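Ricin B lectin (Clostridium thermocellum, PDB 3VSF) is an exo-beta-1,3-galactanase that joins a family 43 glycoside hydrolase domain to a ricin-type lectin module with a galactose-binding site. Local coordinates at residues 239-250 and 262-273; 374-383 and 414-422. One frame throughout, in Å; residues are numbered along the deposited sequence.

Interaction 1 (239-250 with 262-273) comes first along the chain and is complete before interaction 2 (374-383 with 414-422) begins. The former lies in the glycoside hydrolase family 43 part, a five-bladed beta-propeller, where it joins the two middle strands 246-251 and 261-266 of one four-stranded antiparallel blade. The latter belongs to the ricin-type beta-trefoil and ties the loop after strand 373-376 to the turn before strand 420-423. Their centres are 29 Å apart and their nearest atoms about 10 Å; they lie in different domains and share no sheet. One pairs the middle strands of a blade of the hydrolase part, the other joins parts of the sugar-binding module that include Asp422 of the galactose site.

Interaction 1: 239-250 and 262-273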
# COMPACT_ATOMS: atom_id res chain seq x y z
N LEU A 239 -0.38 2.57 -11.95
CA LEU A 239 0.57 3.43 -12.65
C LEU A 239 0.62 4.83 -12.05
O LEU A 239 -0.39 5.52 -11.97
CB LEU A 239 0.22 3.50 -14.14
CG LEU A 239 1.22 4.25 -15.03
CD1 LEU A 239 2.62 3.69 -14.84
CD2 LEU A 239 0.80 4.18 -16.48
N ILE A 240 1.81 5.24 -11.63
CA ILE A 240 2.01 6.56 -11.04
C ILE A 240 3.31 7.20 -11.52
O ILE A 240 4.13 6.55 -12.17
CB ILE A 240 2.03 6.50 -9.50
CG1 ILE A 240 3.22 5.67 -9.01
CG2 ILE A 240 0.72 5.93 -8.97
CD1 ILE A 240 3.30 5.55 -7.50
N LYS A 241 3.49 8.48 -11.20
CA LYS A 241 4.68 9.22 -11.58
C LYS A 241 5.09 10.17 -10.46
O LYS A 241 4.23 10.70 -9.75
CB LYS A 241 4.43 10.00 -12.87
CG LYS A 241 5.65 10.73 -13.42
CD LYS A 241 5.31 11.44 -14.72
CE LYS A 241 6.54 12.09 -15.34
NZ LYS A 241 6.23 12.74 -16.64
N ARG A 242 6.39 10.38 -10.30
CA ARG A 242 6.88 11.26 -9.24
C ARG A 242 7.77 12.38 -9.76
O ARG A 242 7.33 13.52 -9.89
CB ARG A 242 7.62 10.44 -8.17
CG ARG A 242 7.75 11.16 -6.83
CD ARG A 242 8.49 10.32 -5.81
NE ARG A 242 9.74 10.95 -5.40
CZ ARG A 242 9.85 11.78 -4.37
NH1 ARG A 242 8.79 12.08 -3.63
NH2 ARG A 242 11.03 12.31 -4.06
N ASN A 243 9.02 12.05 -10.07
CA ASN A 243 9.98 13.04 -10.55
C ASN A 243 10.59 12.64 -11.89
O ASN A 243 11.78 12.36 -11.97
CB ASN A 243 11.09 13.26 -9.52
CG ASN A 243 10.55 13.53 -8.14
OD1 ASN A 243 9.46 14.08 -7.98
ND2 ASN A 243 11.31 13.15 -7.12
N GLY A 244 9.77 12.63 -12.93
CA GLY A 244 10.22 12.17 -14.23
C GLY A 244 10.42 10.67 -14.21
O GLY A 244 10.99 10.09 -15.13
N TYR A 245 9.94 10.04 -13.14
CA TYR A 245 10.03 8.60 -12.98
C TYR A 245 8.64 7.97 -12.90
O TYR A 245 7.83 8.34 -12.05
CB TYR A 245 10.83 8.25 -11.72
CG TYR A 245 12.33 8.28 -11.91
CD1 TYR A 245 13.02 7.15 -12.32
CD2 TYR A 245 13.06 9.44 -11.66
CE1 TYR A 245 14.39 7.17 -12.49
CE2 TYR A 245 14.43 9.47 -11.83
CZ TYR A 245 15.09 8.34 -12.24
OH TYR A 245 16.46 8.36 -12.41
N TYR A 246 8.38 7.01 -13.78
CA TYR A 246 7.13 6.27 -13.75
C TYR A 246 7.29 5.03 -12.88
O TYR A 246 8.34 4.37 -12.90
CB TYR A 246 6.70 5.86 -15.16
CG TYR A 246 6.48 7.03 -16.10
CD1 TYR A 246 7.45 7.40 -17.03
CD2 TYR A 246 5.31 7.77 -16.05
CE1 TYR A 246 7.25 8.46 -17.88
CE2 TYR A 246 5.10 8.84 -16.90
CZ TYR A 246 6.07 9.18 -17.82
OH TYR A 246 5.87 10.24 -18.67
N TYR A 247 6.26 4.71 -12.10
CA TYR A 247 6.31 3.56 -11.21
C TYR A 247 5.10 2.65 -11.41
O TYR A 247 3.96 3.12 -11.45
CB TYR A 247 6.39 4.01 -9.75
CG TYR A 247 7.57 4.92 -9.47
CD1 TYR A 247 8.80 4.40 -9.08
CD2 TYR A 247 7.45 6.30 -9.59
CE1 TYR A 247 9.87 5.23 -8.82
CE2 TYR A 247 8.52 7.14 -9.33
CZ TYR A 247 9.73 6.60 -8.95
OH TYR A 247 10.79 7.43 -8.69
N LEU A 248 5.35 1.35 -11.54
CA LEU A 248 4.29 0.39 -11.77
C LEU A 248 4.21 -0.64 -10.65
O LEU A 248 4.97 -1.61 -10.62
CB LEU A 248 4.48 -0.31 -13.12
CG LEU A 248 3.38 -1.28 -13.55
CD1 LEU A 248 2.03 -0.58 -13.56
CD2 LEU A 248 3.69 -1.87 -14.92
N ILE A 249 3.27 -0.43 -9.72
CA ILE A 249 3.04 -1.38 -8.64
C ILE A 249 2.08 -2.47 -9.08
O ILE A 249 0.95 -2.20 -9.48
CB ILE A 249 2.47 -0.68 -7.39
CG1 ILE A 249 3.55 0.13 -6.67
CG2 ILE A 249 1.88 -1.70 -6.44
CD1 ILE A 249 4.04 1.34 -7.44
N THR A 250 2.54 -3.72 -9.02
CA THR A 250 1.73 -4.85 -9.46
C THR A 250 1.60 -5.89 -8.36
O THR A 250 2.24 -5.80 -7.32
CB THR A 250 2.34 -5.52 -10.71
OG1 THR A 250 3.64 -6.03 -10.39
CG2 THR A 250 2.45 -4.52 -11.85
N LYS A 262 4.99 -6.25 -6.12
CA LYS A 262 6.27 -5.79 -6.67
C LYS A 262 6.11 -4.45 -7.37
O LYS A 262 5.00 -3.99 -7.61
CB LYS A 262 6.84 -6.83 -7.64
CG LYS A 262 7.07 -8.20 -7.01
CD LYS A 262 7.69 -9.17 -8.01
CE LYS A 262 7.92 -10.53 -7.38
NZ LYS A 262 8.57 -11.47 -8.33
N TYR A 263 7.24 -3.82 -7.70
CA TYR A 263 7.21 -2.54 -8.39
C TYR A 263 8.38 -2.40 -9.36
O TYR A 263 9.36 -3.14 -9.27
CB TYR A 263 7.24 -1.38 -7.38
CG TYR A 263 8.57 -1.16 -6.71
CD1 TYR A 263 8.88 -1.79 -5.51
CD2 TYR A 263 9.53 -0.32 -7.27
CE1 TYR A 263 10.11 -1.59 -4.89
CE2 TYR A 263 10.75 -0.11 -6.66
CZ TYR A 263 11.03 -0.75 -5.47
OH TYR A 263 12.25 -0.55 -4.86
N ALA A 264 8.25 -1.46 -10.29
CA ALA A 264 9.31 -1.18 -11.24
C ALA A 264 9.28 0.30 -11.62
O ALA A 264 8.29 0.98 -11.38
CB ALA A 264 9.16 -2.04 -12.48
N TYR A 265 10.37 0.78 -12.20
CA TYR A 265 10.47 2.19 -12.56
C TYR A 265 11.07 2.38 -13.95
O TYR A 265 11.70 1.47 -14.49
CB TYR A 265 11.30 2.95 -11.52
CG TYR A 265 12.68 2.36 -11.30
CD1 TYR A 265 13.78 2.86 -11.99
CD2 TYR A 265 12.88 1.32 -10.41
CE1 TYR A 265 15.04 2.33 -11.80
CE2 TYR A 265 14.14 0.78 -10.22
CZ TYR A 265 15.21 1.29 -10.91
OH TYR A 265 16.46 0.76 -10.71
N SER A 266 10.86 3.56 -14.51
CA SER A 266 11.38 3.88 -15.83
C SER A 266 11.26 5.38 -16.11
O SER A 266 10.34 6.03 -15.62
CB SER A 266 10.63 3.10 -16.91
OG SER A 266 11.14 3.39 -18.20
N LYS A 267 12.20 5.91 -16.88
CA LYS A 267 12.18 7.31 -17.25
C LYS A 267 11.17 7.55 -18.37
O LYS A 267 10.68 8.66 -18.56
CB LYS A 267 13.57 7.78 -17.68
CG LYS A 267 14.63 7.62 -16.60
CD LYS A 267 15.99 8.13 -17.08
CE LYS A 267 17.04 8.00 -16.00
NZ LYS A 267 18.36 8.54 -16.44
N ASP A 268 10.87 6.49 -19.12
CA ASP A 268 9.93 6.57 -20.23
C ASP A 268 8.91 5.44 -20.17
O ASP A 268 9.23 4.32 -19.76
CB ASP A 268 10.68 6.54 -21.57
CG ASP A 268 11.64 7.70 -21.73
OD1 ASP A 268 11.31 8.81 -21.27
OD2 ASP A 268 12.72 7.50 -22.31
N LEU A 269 7.68 5.73 -20.59
CA LEU A 269 6.61 4.74 -20.59
C LEU A 269 6.83 3.68 -21.66
O LEU A 269 6.49 2.51 -21.47
CB LEU A 269 5.25 5.41 -20.79
CG LEU A 269 4.73 6.26 -19.63
CD1 LEU A 269 3.48 7.02 -20.04
CD2 LEU A 269 4.46 5.40 -18.41
N ALA A 270 7.39 4.09 -22.79
CA ALA A 270 7.60 3.19 -23.92
C ALA A 270 8.62 2.10 -23.59
O ALA A 270 8.39 0.92 -23.86
CB ALA A 270 8.03 3.97 -25.15
N SER A 271 9.75 2.51 -23.02
CA SER A 271 10.82 1.57 -22.69
C SER A 271 11.68 2.08 -21.54
O SER A 271 11.46 3.17 -21.03
CB SER A 271 11.70 1.32 -23.92
OG SER A 271 12.30 2.52 -24.37
N GLY A 272 12.66 1.27 -21.14
CA GLY A 272 13.57 1.65 -20.08
C GLY A 272 13.11 1.18 -18.71
O GLY A 272 13.67 1.58 -17.69
N TRP A 273 12.10 0.32 -18.69
CA TRP A 273 11.58 -0.21 -17.44
C TRP A 273 12.57 -1.14 -16.77
O TRP A 273 13.30 -1.88 -17.43
CB TRP A 273 10.24 -0.92 -17.67
CG TRP A 273 9.10 0.02 -17.89
CD1 TRP A 273 8.65 0.50 -19.09
CD2 TRP A 273 8.27 0.60 -16.89
NE1 TRP A 273 7.58 1.34 -18.89
CE2 TRP A 273 7.33 1.42 -17.55
CE3 TRP A 273 8.22 0.51 -15.49
CZ2 TRP A 273 6.36 2.15 -16.86
CZ3 TRP A 273 7.25 1.24 -14.81
CH2 TRP A 273 6.34 2.04 -15.50
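Leu269 fits over one face of the Tyr246 ring, its CD2 lying 3.6 Å from the ring centroid and 18° off the normal, a CH-pi contact. The two side chains meet at about a right angle. At the rim of the same ring, near its plane, the carbonyls of Ser266 and Lys267 lie against the CD1-CE1 edge. Next to this, the six-membered end of the Trp273 indole fills the hollow between Tyr246 and Leu248: CH2 is 3.9 Å from Tyr246 CB, while CZ3 comes to 3.6 Å from Leu248 CB. Leu239 adds CD1 at the indole edge, and Ser266 CB sits over one indole face, toward its rim. The indole is held in place by NE1, which donates to Leu269 O at 3.0 Å, from above the carbonyl plane. On the opposite face of the sheet from Tyr246 and Ser266, where Tyr247 makes a non-hydrogen-bonded pair with Tyr265, CB of Tyr265 is the bump, set against CD1 of the Tyr247 ring (3.8 Å), whose OH bonds to Asp333 O. Lys267 runs alongside Tyr245, pointing the same way.

Between these two layers of side chains, strands 246-251 and 261-266 form the antiparallel hairpin at the middle of a propeller blade. Tyr246 N donates to Ser266 O (2.9 Å, 168°), and Thr250 and Lys262 exchange a pair of bonds, whereas Ala264 N to Leu248 O is weak. Strand 208-214 of the preceding blade packs on Leu248 and Leu269. The backbone bonds thus fix the register, whereas the bond from NE1 to Leu269 O ties the loop after the hairpin together as it packs on Tyr246 and Leu248.

Interaction 2: 374-383 and 414-422; sequences LDVLDGSVDN and NVKSGRALD
Within the ricin-type beta-trefoil, the loop that follows strand 373-376 meets the turn leading into strand 420-423, and two basic side chains of the turn reach backbone carbonyls of the loop. The extended chain of Lys416 crosses Val381 at about a right angle, CG lying 3.6 Å from Val381 CG1, and carries NZ to Gly379 O (2.7 Å) in the carbonyl plane. Val381 also rests on Ser417, with CG1 3.7 Å from Ser417 CB. The turn itself is shaped by an Asx motif in which Asn414 OD1 accepts from Ser417 N, while Asn414 ND2 bonds to Ser397 O and touches Val376 CG2. Deeper in, Leu374 and Leu421 meet tip to tip through their CD2 atoms, 4.1 Å apart, on Ile387 of strand 385-390. Leu421 directly precedes Asp422, a residue of the galactose site. Arg419, extended from CG to NE, lays one face of its guanidinium on Asn383 CB, which is 3.5 Å from Arg419 CZ; its NH1 also forms a salt bridge with Glu337. In the plane of that group, NE donates to Val381 O at 2.7 Å, nearly straight at 175°.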
# COMPACT_ATOMS: atom_id res chain seq x y z
N LEU A 374 20.31 2.86 24.01
CA LEU A 374 20.03 2.38 22.66
C LEU A 374 19.94 3.55 21.69
O LEU A 374 19.24 4.52 21.94
CB LEU A 374 18.74 1.57 22.64
CG LEU A 374 18.60 0.59 21.47
CD1 LEU A 374 19.71 -0.44 21.52
CD2 LEU A 374 17.24 -0.09 21.49
N ASP A 375 20.66 3.44 20.57
CA ASP A 375 20.77 4.54 19.62
C ASP A 375 20.93 4.02 18.20
O ASP A 375 21.11 2.82 17.99
CB ASP A 375 21.95 5.44 20.00
CG ASP A 375 22.01 6.71 19.17
OD1 ASP A 375 20.94 7.26 18.85
OD2 ASP A 375 23.13 7.16 18.84
N VAL A 376 20.86 4.92 17.23
CA VAL A 376 21.11 4.57 15.83
C VAL A 376 22.45 5.13 15.40
O VAL A 376 22.78 6.28 15.72
CB VAL A 376 20.00 5.12 14.91
CG1 VAL A 376 20.33 4.82 13.45
CG2 VAL A 376 18.65 4.54 15.29
N LEU A 377 23.24 4.33 14.69
CA LEU A 377 24.56 4.76 14.24
C LEU A 377 24.49 6.09 13.49
O LEU A 377 23.71 6.25 12.55
CB LEU A 377 25.20 3.69 13.35
CG LEU A 377 26.59 4.03 12.81
CD1 LEU A 377 27.53 4.40 13.94
CD2 LEU A 377 27.15 2.88 11.98
N ASP A 378 25.31 7.04 13.93
CA ASP A 378 25.36 8.37 13.32
C ASP A 378 23.99 9.05 13.35
O ASP A 378 23.73 9.96 12.56
CB ASP A 378 25.88 8.29 11.88
CG ASP A 378 27.33 7.86 11.82
OD1 ASP A 378 28.11 8.21 12.73
OD2 ASP A 378 27.71 7.16 10.85
N GLY A 379 23.13 8.60 14.26
CA GLY A 379 21.79 9.14 14.37
C GLY A 379 21.08 9.20 13.03
O GLY A 379 20.31 10.12 12.76
N SER A 380 21.35 8.20 12.18
CA SER A 380 20.80 8.17 10.83
C SER A 380 19.33 7.79 10.82
O SER A 380 18.85 7.07 11.70
CB SER A 380 21.60 7.21 9.96
OG SER A 380 21.09 7.17 8.63
N VAL A 381 18.61 8.27 9.81
CA VAL A 381 17.22 7.91 9.62
C VAL A 381 17.10 6.96 8.43
O VAL A 381 16.00 6.53 8.07
CB VAL A 381 16.33 9.14 9.37
CG1 VAL A 381 16.21 9.97 10.64
CG2 VAL A 381 16.89 9.98 8.23
N ASP A 382 18.24 6.62 7.84
CA ASP A 382 18.28 5.70 6.71
C ASP A 382 17.72 4.34 7.09
O ASP A 382 17.77 3.94 8.26
CB ASP A 382 19.71 5.56 6.19
CG ASP A 382 20.22 6.82 5.51
OD1 ASP A 382 19.55 7.86 5.63
OD2 ASP A 382 21.28 6.76 4.87
N ASN A 383 17.20 3.62 6.10
CA ASN A 383 16.66 2.29 6.34
C ASN A 383 17.78 1.27 6.53
O ASN A 383 18.81 1.34 5.86
CB ASN A 383 15.75 1.87 5.18
CG ASN A 383 14.86 0.70 5.53
OD1 ASN A 383 14.47 0.53 6.69
ND2 ASN A 383 14.52 -0.11 4.54
N ASN A 414 11.77 3.94 16.65
CA ASN A 414 12.61 5.12 16.81
C ASN A 414 11.79 6.38 16.62
O ASN A 414 10.83 6.39 15.85
CB ASN A 414 13.78 5.08 15.82
CG ASN A 414 14.88 6.07 16.17
OD1 ASN A 414 14.94 7.17 15.63
ND2 ASN A 414 15.76 5.67 17.08
N VAL A 415 12.15 7.45 17.32
CA VAL A 415 11.41 8.70 17.22
C VAL A 415 11.87 9.54 16.04
O VAL A 415 11.05 9.99 15.23
CB VAL A 415 11.52 9.53 18.52
CG1 VAL A 415 10.93 10.92 18.31
CG2 VAL A 415 10.81 8.82 19.66
N LYS A 416 13.18 9.76 15.93
CA LYS A 416 13.73 10.54 14.83
C LYS A 416 13.36 9.93 13.48
O LYS A 416 13.14 10.64 12.50
CB LYS A 416 15.26 10.65 14.96
CG LYS A 416 15.90 11.52 13.90
CD LYS A 416 17.40 11.64 14.10
CE LYS A 416 18.03 12.49 13.01
NZ LYS A 416 19.49 12.67 13.22
N SER A 417 13.27 8.60 13.45
CA SER A 417 12.83 7.89 12.26
C SER A 417 11.77 6.86 12.65
O SER A 417 11.97 6.09 13.59
CB SER A 417 14.00 7.20 11.56
OG SER A 417 14.60 6.24 12.41
N GLY A 418 10.66 6.85 11.93
CA GLY A 418 9.54 5.98 12.26
C GLY A 418 9.83 4.50 12.08
O GLY A 418 8.91 3.68 12.09
N ARG A 419 11.10 4.16 11.90
CA ARG A 419 11.50 2.78 11.68
C ARG A 419 11.51 1.98 12.98
O ARG A 419 11.68 2.55 14.06
CB ARG A 419 12.87 2.73 11.00
CG ARG A 419 12.97 3.65 9.80
CD ARG A 419 14.24 3.43 9.01
NE ARG A 419 14.34 4.37 7.89
CZ ARG A 419 13.70 4.21 6.73
NH1 ARG A 419 12.92 3.16 6.54
NH2 ARG A 419 13.84 5.11 5.77
N ALA A 420 11.33 0.67 12.87
CA ALA A 420 11.24 -0.19 14.04
C ALA A 420 12.52 -0.98 14.28
O ALA A 420 13.28 -1.26 13.35
CB ALA A 420 10.05 -1.13 13.91
N LEU A 421 12.75 -1.35 15.54
CA LEU A 421 13.89 -2.18 15.90
C LEU A 421 13.72 -3.54 15.24
O LEU A 421 12.74 -4.24 15.49
CB LEU A 421 13.99 -2.33 17.42
CG LEU A 421 15.28 -2.94 17.97
CD1 LEU A 421 16.49 -2.10 17.58
CD2 LEU A 421 15.20 -3.09 19.48
N ASP A 422 14.68 -3.91 14.41
CA ASP A 422 14.55 -5.11 13.58
C ASP A 422 15.79 -6.00 13.64
O ASP A 422 16.92 -5.51 13.62
CB ASP A 422 14.28 -4.69 12.13
CG ASP A 422 14.11 -5.88 11.21
OD1 ASP A 422 15.13 -6.41 10.72
OD2 ASP A 422 12.95 -6.28 10.96